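Local structure of endo-beta-1,2-glucanase (Talaromyces funiculosus, 6IMV) at residues Asp156-Val161 with Lys224-Pro229; Val220-Asn225 with Ala238-Ser243; Pro341-Ser346 with Met398-Asn403. The protein hydrolyses internal beta-1,2-glucosidic linkages of beta-1,2-glucans, as an endo-acting fungal glycoside hydrolase. One frame throughout, in Å; residues are numbered along the deposited sequence.

Contact 1. Residues Asp156-Val161 with Lys224-Pro229; sequences DWNNRV and KNQSLP. With NAG (2-acetamido-2-deoxy-beta-D-glucopyranose), chain G; BGC (beta-D-glucopyranose), chain D.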
loop_
_atom_site.group_PDB
_atom_site.type_symbol
_atom_site.label_atom_id
_atom_site.label_comp_id
_atom_site.label_asym_id
_atom_site.label_seq_id
_atom_site.Cartn_x
_atom_site.Cartn_y
_atom_site.Cartn_z
ATOM N N ASP A 156 -3.921 -4.793 21.577
ATOM C CA ASP A 156 -4.552 -3.494 21.376
ATOM C C ASP A 156 -5.794 -3.600 20.480
ATOM O O ASP A 156 -6.608 -2.691 20.477
ATOM C CB ASP A 156 -3.582 -2.484 20.749
ATOM C CG ASP A 156 -2.872 -1.587 21.743
ATOM O OD1 ASP A 156 -3.251 -1.597 22.929
ATOM O OD2 ASP A 156 -1.923 -0.895 21.324
ATOM N N TRP A 157 -5.915 -4.673 19.684
ATOM C CA TRP A 157 -6.949 -4.732 18.660
ATOM C C TRP A 157 -8.013 -5.793 18.964
ATOM O O TRP A 157 -8.885 -6.032 18.142
ATOM C CB TRP A 157 -6.298 -4.889 17.285
ATOM C CG TRP A 157 -5.722 -3.585 16.826
ATOM C CD1 TRP A 157 -4.479 -3.095 17.106
ATOM C CD2 TRP A 157 -6.398 -2.557 16.081
ATOM N NE1 TRP A 157 -4.322 -1.851 16.558
ATOM C CE2 TRP A 157 -5.483 -1.492 15.922
ATOM C CE3 TRP A 157 -7.677 -2.431 15.530
ATOM C CZ2 TRP A 157 -5.812 -0.324 15.234
ATOM C CZ3 TRP A 157 -7.998 -1.284 14.837
ATOM C CH2 TRP A 157 -7.076 -0.241 14.697
ATOM N N ASN A 158 -8.008 -6.348 20.180
ATOM C CA ASN A 158 -9.176 -7.079 20.663
ATOM C C ASN A 158 -10.388 -6.156 20.555
ATOM O O ASN A 158 -10.317 -5.022 20.959
ATOM C CB ASN A 158 -8.995 -7.589 22.091
ATOM C CG ASN A 158 -7.999 -8.723 22.158
ATOM O OD1 ASN A 158 -8.258 -9.803 21.631
ATOM N ND2 ASN A 158 -6.844 -8.474 22.753
ATOM N N ASN A 159 -11.470 -6.651 19.949
ATOM C CA ASN A 159 -12.761 -5.948 19.889
ATOM C C ASN A 159 -12.665 -4.599 19.155
ATOM O O ASN A 159 -13.465 -3.698 19.391
ATOM C CB ASN A 159 -13.327 -5.760 21.299
ATOM C CG ASN A 159 -13.567 -7.086 21.979
ATOM O OD1 ASN A 159 -14.106 -8.009 21.368
ATOM N ND2 ASN A 159 -13.121 -7.200 23.214
ATOM N N ARG A 160 -11.703 -4.466 18.239
ATOM C CA ARG A 160 -11.529 -3.236 17.461
ATOM C C ARG A 160 -11.183 -3.643 16.031
ATOM O O ARG A 160 -10.354 -4.555 15.858
ATOM C CB ARG A 160 -10.401 -2.364 18.027
ATOM C CG ARG A 160 -10.644 -1.821 19.428
ATOM C CD ARG A 160 -9.419 -1.144 20.013
ATOM N NE ARG A 160 -9.133 0.121 19.343
ATOM C CZ ARG A 160 -8.029 0.404 18.649
ATOM N NH1 ARG A 160 -7.002 -0.425 18.645
ATOM N NH2 ARG A 160 -7.961 1.532 17.963
ATOM N N VAL A 161 -11.801 -2.977 15.030
ATOM C CA VAL A 161 -11.546 -3.318 13.641
ATOM C C VAL A 161 -11.487 -2.044 12.796
ATOM O O VAL A 161 -12.350 -1.171 12.911
ATOM C CB VAL A 161 -12.565 -4.350 13.115
ATOM C CG1 VAL A 161 -13.992 -3.810 13.096
ATOM C CG2 VAL A 161 -12.173 -4.874 11.740
ATOM N N LYS A 224 -18.615 -5.033 20.905
ATOM C CA LYS A 224 -18.889 -5.383 22.294
ATOM C C LYS A 224 -18.071 -6.621 22.673
ATOM O O LYS A 224 -17.365 -6.610 23.657
ATOM C CB LYS A 224 -20.372 -5.663 22.543
ATOM C CG LYS A 224 -20.702 -6.015 23.992
ATOM C CD LYS A 224 -20.290 -4.922 24.955
ATOM C CE LYS A 224 -20.864 -5.096 26.347
ATOM N NZ LYS A 224 -22.238 -4.554 26.421
ATOM N N ASN A 225 -18.171 -7.683 21.870
ATOM C CA ASN A 225 -17.468 -8.917 22.161
ATOM C C ASN A 225 -17.252 -9.712 20.863
ATOM O O ASN A 225 -18.181 -10.274 20.295
ATOM C CB ASN A 225 -18.207 -9.694 23.258
ATOM C CG ASN A 225 -17.461 -10.921 23.731
ATOM O OD1 ASN A 225 -16.592 -11.433 23.022
ATOM N ND2 ASN A 225 -17.796 -11.403 24.922
ATOM N N GLN A 226 -15.988 -9.761 20.434
ATOM C CA GLN A 226 -15.527 -10.443 19.211
ATOM C C GLN A 226 -15.901 -11.938 19.197
ATOM O O GLN A 226 -15.968 -12.554 18.128
ATOM C CB GLN A 226 -14.013 -10.265 19.066
ATOM C CG GLN A 226 -13.196 -10.865 20.204
ATOM C CD GLN A 226 -11.769 -10.353 20.252
ATOM O OE1 GLN A 226 -11.378 -9.418 19.551
ATOM N NE2 GLN A 226 -10.975 -10.961 21.112
ATOM N N SER A 227 -16.144 -12.526 20.374
ATOM C CA SER A 227 -16.517 -13.935 20.467
ATOM C C SER A 227 -17.985 -14.145 20.077
ATOM O O SER A 227 -18.357 -15.266 19.746
ATOM C CB SER A 227 -16.231 -14.494 21.838
ATOM O OG SER A 227 -14.839 -14.461 22.089
ATOM N N LEU A 228 -18.802 -13.086 20.123
ATOM C CA LEU A 228 -20.236 -13.191 19.793
ATOM C C LEU A 228 -20.440 -13.015 18.292
ATOM O O LEU A 228 -19.848 -12.113 17.700
ATOM C CB LEU A 228 -21.031 -12.123 20.550
ATOM C CG LEU A 228 -20.948 -12.164 22.075
ATOM C CD1 LEU A 228 -21.784 -11.044 22.678
ATOM C CD2 LEU A 228 -21.402 -13.514 22.615
ATOM N N PRO A 229 -21.282 -13.857 17.642
ATOM C CA PRO A 229 -21.717 -13.620 16.265
ATOM C C PRO A 229 -22.189 -12.180 16.027
ATOM O O PRO A 229 -22.586 -11.487 16.985
ATOM C CB PRO A 229 -22.880 -14.608 16.083
ATOM C CG PRO A 229 -22.538 -15.763 17.001
ATOM C CD PRO A 229 -21.818 -15.124 18.177
HETATM C C1 NAG G . -17.186 -12.596 25.469
HETATM C C2 NAG G . -17.084 -12.626 26.993
HETATM C C3 NAG G . -16.568 -13.982 27.482
HETATM C C4 NAG G . -17.357 -15.138 26.880
HETATM C C5 NAG G . -17.412 -15.000 25.359
HETATM C C6 NAG G . -18.297 -16.075 24.754
HETATM C C7 NAG G . -16.490 -10.525 28.092
HETATM C C8 NAG G . -15.363 -9.596 28.439
HETATM N N2 NAG G . -16.130 -11.621 27.430
HETATM O O3 NAG G . -16.684 -14.033 28.896
HETATM O O4 NAG G . -16.727 -16.384 27.178
HETATM O O5 NAG G . -17.952 -13.723 25.020
HETATM O O6 NAG G . -19.587 -16.006 25.371
HETATM O O7 NAG G . -17.657 -10.302 28.385
HETATM C C2 BGC D . -3.514 3.182 9.328
HETATM C C3 BGC D . -4.094 1.786 9.529
HETATM C C4 BGC D . -4.716 1.673 10.916
HETATM C C5 BGC D . -5.758 2.780 11.070
HETATM C C6 BGC D . -6.457 2.830 12.411
HETATM C C1 BGC D . -4.582 4.226 9.603
HETATM O O2 BGC D . -3.110 3.355 7.976
HETATM O O3 BGC D . -3.092 0.784 9.386
HETATM O O4 BGC D . -5.332 0.402 11.051
HETATM O O5 BGC D . -5.147 4.050 10.890
HETATM O O6 BGC D . -5.494 3.012 13.423
HETATM O O HOH W 1 -14.191 -9.860 24.535
#

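Contact 2. Residues Val220-Asn225 with Ala238-Ser243; sequences VTDIKN and ACEGTS. With NAG (2-acetamido-2-deoxy-beta-D-glucopyranose), chain G.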
loop_
_atom_site.group_PDB
_atom_site.type_symbol
_atom_site.label_atom_id
_atom_site.label_comp_id
_atom_site.label_asym_id
_atom_site.label_seq_id
_atom_site.Cartn_x
_atom_site.Cartn_y
_atom_site.Cartn_z
ATOM N N VAL A 220 -12.481 3.250 12.998
ATOM C CA VAL A 220 -12.330 2.060 13.830
ATOM C C VAL A 220 -13.673 1.770 14.497
ATOM O O VAL A 220 -14.259 2.651 15.105
ATOM C CB VAL A 220 -11.216 2.229 14.879
ATOM C CG1 VAL A 220 -11.109 1.015 15.789
ATOM C CG2 VAL A 220 -9.874 2.532 14.234
ATOM N N THR A 221 -14.153 0.532 14.347
ATOM C CA THR A 221 -15.360 0.081 15.015
ATOM C C THR A 221 -14.973 -0.698 16.277
ATOM O O THR A 221 -14.121 -1.591 16.231
ATOM C CB THR A 221 -16.241 -0.752 14.087
ATOM O OG1 THR A 221 -16.792 0.128 13.109
ATOM C CG2 THR A 221 -17.358 -1.470 14.814
ATOM N N ASP A 222 -15.603 -0.317 17.394
ATOM C CA ASP A 222 -15.530 -1.021 18.661
ATOM C C ASP A 222 -16.658 -2.055 18.704
ATOM O O ASP A 222 -17.833 -1.730 18.446
ATOM C CB ASP A 222 -15.621 -0.034 19.828
ATOM C CG ASP A 222 -14.420 0.892 19.906
ATOM O OD1 ASP A 222 -13.326 0.487 19.470
ATOM O OD2 ASP A 222 -14.593 2.019 20.372
ATOM N N ILE A 223 -16.267 -3.298 18.988
ATOM C CA ILE A 223 -17.130 -4.468 19.029
ATOM C C ILE A 223 -17.365 -4.806 20.506
ATOM O O ILE A 223 -16.423 -4.862 21.261
ATOM C CB ILE A 223 -16.469 -5.643 18.281
ATOM C CG1 ILE A 223 -15.980 -5.240 16.889
ATOM C CG2 ILE A 223 -17.400 -6.849 18.238
ATOM C CD1 ILE A 223 -15.146 -6.301 16.209
ATOM N N LYS A 224 -18.615 -5.033 20.905
ATOM C CA LYS A 224 -18.889 -5.383 22.294
ATOM C C LYS A 224 -18.071 -6.621 22.673
ATOM O O LYS A 224 -17.365 -6.610 23.657
ATOM C CB LYS A 224 -20.372 -5.663 22.543
ATOM C CG LYS A 224 -20.702 -6.015 23.992
ATOM C CD LYS A 224 -20.290 -4.922 24.955
ATOM C CE LYS A 224 -20.864 -5.096 26.347
ATOM N NZ LYS A 224 -22.238 -4.554 26.421
ATOM N N ASN A 225 -18.171 -7.683 21.870
ATOM C CA ASN A 225 -17.468 -8.917 22.161
ATOM C C ASN A 225 -17.252 -9.712 20.863
ATOM O O ASN A 225 -18.181 -10.274 20.295
ATOM C CB ASN A 225 -18.207 -9.694 23.258
ATOM C CG ASN A 225 -17.461 -10.921 23.731
ATOM O OD1 ASN A 225 -16.592 -11.433 23.022
ATOM N ND2 ASN A 225 -17.796 -11.403 24.922
ATOM N N ALA A 238 -20.004 0.214 17.551
ATOM C CA ALA A 238 -20.033 1.654 17.610
ATOM C C ALA A 238 -18.705 2.201 17.088
ATOM O O ALA A 238 -17.665 1.568 17.247
ATOM C CB ALA A 238 -20.296 2.094 19.031
ATOM N N CYS A 239 -18.750 3.376 16.458
ATOM C CA CYS A 239 -17.515 4.038 16.037
ATOM C C CYS A 239 -16.680 4.387 17.267
ATOM O O CYS A 239 -17.215 4.785 18.292
ATOM C CB CYS A 239 -17.772 5.315 15.250
ATOM S SG CYS A 239 -18.666 5.028 13.704
ATOM N N GLU A 240 -15.365 4.229 17.134
ATOM C CA GLU A 240 -14.435 4.641 18.143
ATOM C C GLU A 240 -14.239 6.154 18.020
ATOM O O GLU A 240 -13.739 6.644 17.008
ATOM C CB GLU A 240 -13.117 3.888 17.995
ATOM C CG GLU A 240 -12.206 4.059 19.176
ATOM C CD GLU A 240 -11.030 3.106 19.165
ATOM O OE1 GLU A 240 -11.192 1.933 19.564
ATOM O OE2 GLU A 240 -9.985 3.518 18.711
ATOM N N GLY A 241 -14.675 6.885 19.049
ATOM C CA GLY A 241 -14.662 8.333 19.045
ATOM C C GLY A 241 -15.449 8.899 17.876
ATOM O O GLY A 241 -16.514 8.395 17.510
ATOM N N THR A 242 -14.877 9.927 17.255
ATOM C CA THR A 242 -15.529 10.703 16.225
ATOM C C THR A 242 -14.636 10.744 14.968
ATOM O O THR A 242 -14.719 11.686 14.167
ATOM C CB THR A 242 -15.903 12.067 16.821
ATOM O OG1 THR A 242 -16.743 12.730 15.882
ATOM C CG2 THR A 242 -14.715 12.940 17.159
ATOM N N SER A 243 -13.808 9.703 14.790
ATOM C CA SER A 243 -12.931 9.525 13.619
ATOM C C SER A 243 -13.660 8.713 12.543
ATOM O O SER A 243 -13.982 7.537 12.752
ATOM C CB SER A 243 -11.642 8.834 13.988
ATOM O OG SER A 243 -10.764 9.724 14.654
HETATM C C1 NAG G . -17.186 -12.596 25.469
HETATM C C2 NAG G . -17.084 -12.626 26.993
HETATM C C3 NAG G . -16.568 -13.982 27.482
HETATM C C4 NAG G . -17.357 -15.138 26.880
HETATM C C5 NAG G . -17.412 -15.000 25.359
HETATM C C6 NAG G . -18.297 -16.075 24.754
HETATM C C7 NAG G . -16.490 -10.525 28.092
HETATM C C8 NAG G . -15.363 -9.596 28.439
HETATM N N2 NAG G . -16.130 -11.621 27.430
HETATM O O3 NAG G . -16.684 -14.033 28.896
HETATM O O4 NAG G . -16.727 -16.384 27.178
HETATM O O5 NAG G . -17.952 -13.723 25.020
HETATM O O6 NAG G . -19.587 -16.006 25.371
HETATM O O7 NAG G . -17.657 -10.302 28.385
HETATM O O HOH W 2 -13.261 5.729 14.510
#

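Contact 3. Residues Pro341-Ser346 with Met398-Asn403; sequences PGMFAS and MAWWRN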
loop_
_atom_site.group_PDB
_atom_site.type_symbol
_atom_site.label_atom_id
_atom_site.label_comp_id
_atom_site.label_asym_id
_atom_site.label_seq_id
_atom_site.Cartn_x
_atom_site.Cartn_y
_atom_site.Cartn_z
ATOM N N PRO A 341 17.547 14.315 -0.860
ATOM C CA PRO A 341 17.941 13.245 -1.781
ATOM C C PRO A 341 16.982 12.046 -1.810
ATOM O O PRO A 341 17.382 10.922 -2.110
ATOM C CB PRO A 341 19.329 12.867 -1.230
ATOM C CG PRO A 341 19.191 13.050 0.249
ATOM C CD PRO A 341 18.322 14.285 0.392
ATOM N N GLY A 342 15.704 12.313 -1.548
ATOM C CA GLY A 342 14.657 11.323 -1.546
ATOM C C GLY A 342 13.311 12.001 -1.415
ATOM O O GLY A 342 13.222 13.240 -1.502
ATOM N N MET A 343 12.264 11.195 -1.201
ATOM C CA MET A 343 10.943 11.732 -0.961
ATOM C C MET A 343 10.350 11.075 0.299
ATOM O O MET A 343 10.933 10.142 0.850
ATOM C CB MET A 343 10.058 11.531 -2.194
ATOM C CG MET A 343 10.583 12.239 -3.414
ATOM S SD MET A 343 9.488 12.151 -4.859
ATOM C CE MET A 343 9.703 10.442 -5.362
ATOM N N PHE A 344 9.197 11.588 0.743
ATOM C CA PHE A 344 8.665 11.365 2.083
ATOM C C PHE A 344 7.362 10.548 2.069
ATOM O O PHE A 344 6.468 10.764 1.245
ATOM C CB PHE A 344 8.396 12.714 2.754
ATOM C CG PHE A 344 9.638 13.504 3.073
ATOM C CD1 PHE A 344 10.500 13.082 4.070
ATOM C CD2 PHE A 344 9.937 14.670 2.382
ATOM C CE1 PHE A 344 11.641 13.813 4.371
ATOM C CE2 PHE A 344 11.073 15.402 2.685
ATOM C CZ PHE A 344 11.923 14.970 3.682
ATOM N N ALA A 345 7.265 9.632 3.040
ATOM C CA ALA A 345 6.060 8.877 3.326
ATOM C C ALA A 345 6.124 8.351 4.767
ATOM O O ALA A 345 7.215 8.198 5.332
ATOM C CB ALA A 345 5.909 7.749 2.329
ATOM N N SER A 346 4.956 8.100 5.359
ATOM C CA SER A 346 4.865 7.467 6.663
ATOM C C SER A 346 5.764 6.221 6.673
ATOM O O SER A 346 5.715 5.392 5.745
ATOM C CB SER A 346 3.435 7.112 7.006
ATOM O OG SER A 346 2.571 8.230 6.863
ATOM N N MET A 398 12.141 5.215 -10.594
ATOM C CA MET A 398 13.291 4.355 -10.305
ATOM C C MET A 398 14.573 5.177 -10.097
ATOM O O MET A 398 15.458 4.736 -9.366
ATOM C CB MET A 398 13.501 3.334 -11.421
ATOM C CG MET A 398 12.491 2.206 -11.382
ATOM S SD MET A 398 12.558 1.302 -9.817
ATOM C CE MET A 398 11.116 1.992 -9.008
ATOM N N ALA A 399 14.672 6.358 -10.718
ATOM C CA ALA A 399 15.808 7.255 -10.465
ATOM C C ALA A 399 15.797 7.688 -8.990
ATOM O O ALA A 399 16.848 7.668 -8.320
ATOM C CB ALA A 399 15.785 8.447 -11.393
ATOM N N TRP A 400 14.615 8.058 -8.486
ATOM C CA TRP A 400 14.467 8.473 -7.098
ATOM C C TRP A 400 14.734 7.297 -6.157
ATOM O O TRP A 400 15.430 7.440 -5.148
ATOM C CB TRP A 400 13.094 9.101 -6.863
ATOM C CG TRP A 400 13.040 10.520 -7.326
ATOM C CD1 TRP A 400 12.543 10.984 -8.510
ATOM C CD2 TRP A 400 13.515 11.673 -6.613
ATOM N NE1 TRP A 400 12.688 12.336 -8.584
ATOM C CE2 TRP A 400 13.280 12.788 -7.439
ATOM C CE3 TRP A 400 14.136 11.868 -5.378
ATOM C CZ2 TRP A 400 13.615 14.082 -7.049
ATOM C CZ3 TRP A 400 14.479 13.145 -4.995
ATOM C CH2 TRP A 400 14.219 14.236 -5.821
ATOM N N TRP A 401 14.192 6.126 -6.514
ATOM C CA TRP A 401 14.411 4.879 -5.799
ATOM C C TRP A 401 15.919 4.593 -5.680
ATOM O O TRP A 401 16.424 4.330 -4.588
ATOM C CB TRP A 401 13.670 3.739 -6.506
ATOM C CG TRP A 401 13.598 2.460 -5.731
ATOM C CD1 TRP A 401 12.564 2.030 -4.949
ATOM C CD2 TRP A 401 14.583 1.409 -5.704
ATOM N NE1 TRP A 401 12.836 0.786 -4.448
ATOM C CE2 TRP A 401 14.071 0.384 -4.882
ATOM C CE3 TRP A 401 15.849 1.238 -6.277
ATOM C CZ2 TRP A 401 14.786 -0.783 -4.619
ATOM C CZ3 TRP A 401 16.546 0.077 -6.026
ATOM C CH2 TRP A 401 16.023 -0.919 -5.208
ATOM N N ARG A 402 16.622 4.648 -6.814
ATOM C CA ARG A 402 18.055 4.391 -6.891
ATOM C C ARG A 402 18.804 5.352 -5.958
ATOM O O ARG A 402 19.664 4.928 -5.170
ATOM C CB ARG A 402 18.558 4.538 -8.333
ATOM C CG ARG A 402 20.073 4.452 -8.470
ATOM C CD ARG A 402 20.573 4.649 -9.889
ATOM N NE ARG A 402 22.009 4.893 -9.924
ATOM C CZ ARG A 402 22.608 6.002 -9.493
ATOM N NH1 ARG A 402 21.894 7.063 -9.164
ATOM N NH2 ARG A 402 23.929 6.029 -9.365
ATOM N N ASN A 403 18.474 6.643 -6.060
ATOM C CA ASN A 403 19.138 7.703 -5.294
ATOM C C ASN A 403 19.121 7.369 -3.792
ATOM O O ASN A 403 20.143 7.478 -3.103
ATOM C CB ASN A 403 18.532 9.083 -5.569
ATOM C CG ASN A 403 19.491 10.206 -5.231
ATOM O OD1 ASN A 403 20.491 10.385 -5.913
ATOM N ND2 ASN A 403 19.204 10.961 -4.184
#

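Contact 1. Residues Asp156-Val161 with Lys224-Pro229
Lys-224 meets Asn-159 with its backbone: its O lies 4.2 Å from Asn-159 CG, while its CB points away. Asn-225, next in the chain, is glycosylated, ND2 being bonded to C1 of an N-acetylglucosamine in an Asn-Gln-Ser sequon. Its OD1 accepts from Ser-227 N, forming an Asx turn, and is weakly reached by a water that also accepts from Asn-159 ND2. Gln-226 carries most of the contact. Its backbone N donates to Asn-159 OD1 at 2.7 Å, nearly in line with the C=O bond. With chi1 at 62°, CG sits between backbone N and carbonyl carbon, and the chain then extends to the type II turn Trp-157 to Arg-160. There OE1 receives Asn-159 N (2.8 Å) from above its carbonyl plane, and NE2 sends a nearly straight bond (169°) to Asn-158 OD1 at 3.0 Å. The ND2 of Asn-158 is turned to Trp-155 O. Beyond Gln-226, the bond from Leu-228 N to Asn-225 O closes a type I turn. The two bonds at OE1 and NE2 set which way round the buried glutamine amide lies; each end has a complementary partner in the turn, tying the glycosylated loop to the turn that leads into strand 160-162.

Contact 2. Residues Val220-Asn225 with Ala238-Ser243
Asp-222 and Glu-240 bring their carboxylates together, Asp-222 with CG anti to its carbonyl carbon (chi1 -66°), Glu-240 with CG anti to the backbone N (chi1 -168°) and an extended chain. The two side chains cross at about a right angle on one face of a three-stranded antiparallel sheet, in which strand 220-223 is central and strand 237-239 an edge. Asp-222 and Ala-238 form a hydrogen-bonded pair, with Asp-222 N donating to Ala-238 O at 2.8 Å and Ala-238 N returning a bond to Asp-222 O at 3.0 Å. Just past the edge strand, Glu-240 N donates to Val-220 O at 2.8 Å. Between these bonds Thr-221 and Cys-239 make a non-hydrogen-bonded pair; Thr-221 OG1 turns to Ile-209 O, and the cysteine is joined by a disulfide to Cys-218, just ahead of the central strand.

Asp-222 OD1 stands 2.6 Å from Glu-240 OE1, a spacing which suggests that one of the acids holds a proton, and the carboxylate planes are turned 38° apart. Arg-160, from the neighbouring strand, forms a salt bridge with the same OE1 and would offset negative charge gathered there. The aliphatic part of Glu-240 also packs beside Asp-222, with Glu-240 CG 3.4 Å from Asp-222 OD2. Val-220 and Glu-240 lie side by side and point the same way, Val-220 CG1 resting 3.9 Å from Glu-240 OE1; this valine also touches a bound glucose. Where the strands part, a water accepts from Val-220 N at 3.0 Å and sits 2.7 Å from Glu-240 O, with Ser-243 O close to it as well.

Contact 3. Residues Pro341-Ser346 with Met398-Asn403
Trp-400, on helix 394-405, receives Met-343 over one face of its indole and Pro-341 at its edge. The thioether of Met-343 makes a Met-aromatic contact: SD stands 4.5 Å from the centroid of the five-membered ring, almost on the ring normal. Its methyl adds a CH-pi contact, CE lying 4.2 Å from that centroid. The bend at chi3 (-73°) carries CE to the CG side of the five-membered ring, close to Trp-400 CB and CG, while Met-343 CG lies above the benzo rim. At the rim itself the backbone of the loop passes by, with the carbonyl carbon of Pro-341 near the ring plane, 4.2 Å from Trp-400 CZ3, and Gly-342 CA 3.9 Å from Trp-400 CE3.

One turn further along the helix, Asn-403 ND2 donates to Pro-341 O at 2.8 Å. The acceptor lies in the asparagine's amide plane, but the donor stands above the carbonyl plane of the proline. The same ND2 also donates to Glu-491 O, and Trp-400 NE1 to Cys-487 O, so the C-terminal region is held from this helix face too. Helix 318-337 closes in through Ser-335, which touches both Met-343 and Trp-400 and binds Gly-342 O. The contact is thus buried and largely apolar, its sulfur and methyl set on an aromatic face, and the asparagine amide supplies a direct polar tie that satisfies a carbonyl in the interior.

Overall arrangement
Contacts 1 and 2 are neighbours, their centres 10 Å apart, and share Lys-224 and Asn-225. Strands 160-162 and 220-223 pair within one sheet, through a probable hydrogen bond from Ile-223 N to Asn-159 O (2.9 Å) among others, and the salt bridge of Arg-160 NE (contact 1) with Glu-240 OE1 (contact 2), 2.8 Å, joins them. Both border the same bound glucose: Trp-157 CH2 lies 3.8 Å from its O6, and the Val-220 side chain comes within about 4 Å of it. Contact 3 lies across the chain's centre, about 39 Å from contact 1 and 36 Å from contact 2, centre to centre. Its loop leads into strand 347-352, which carries the glucose-pocket residue Asn-348.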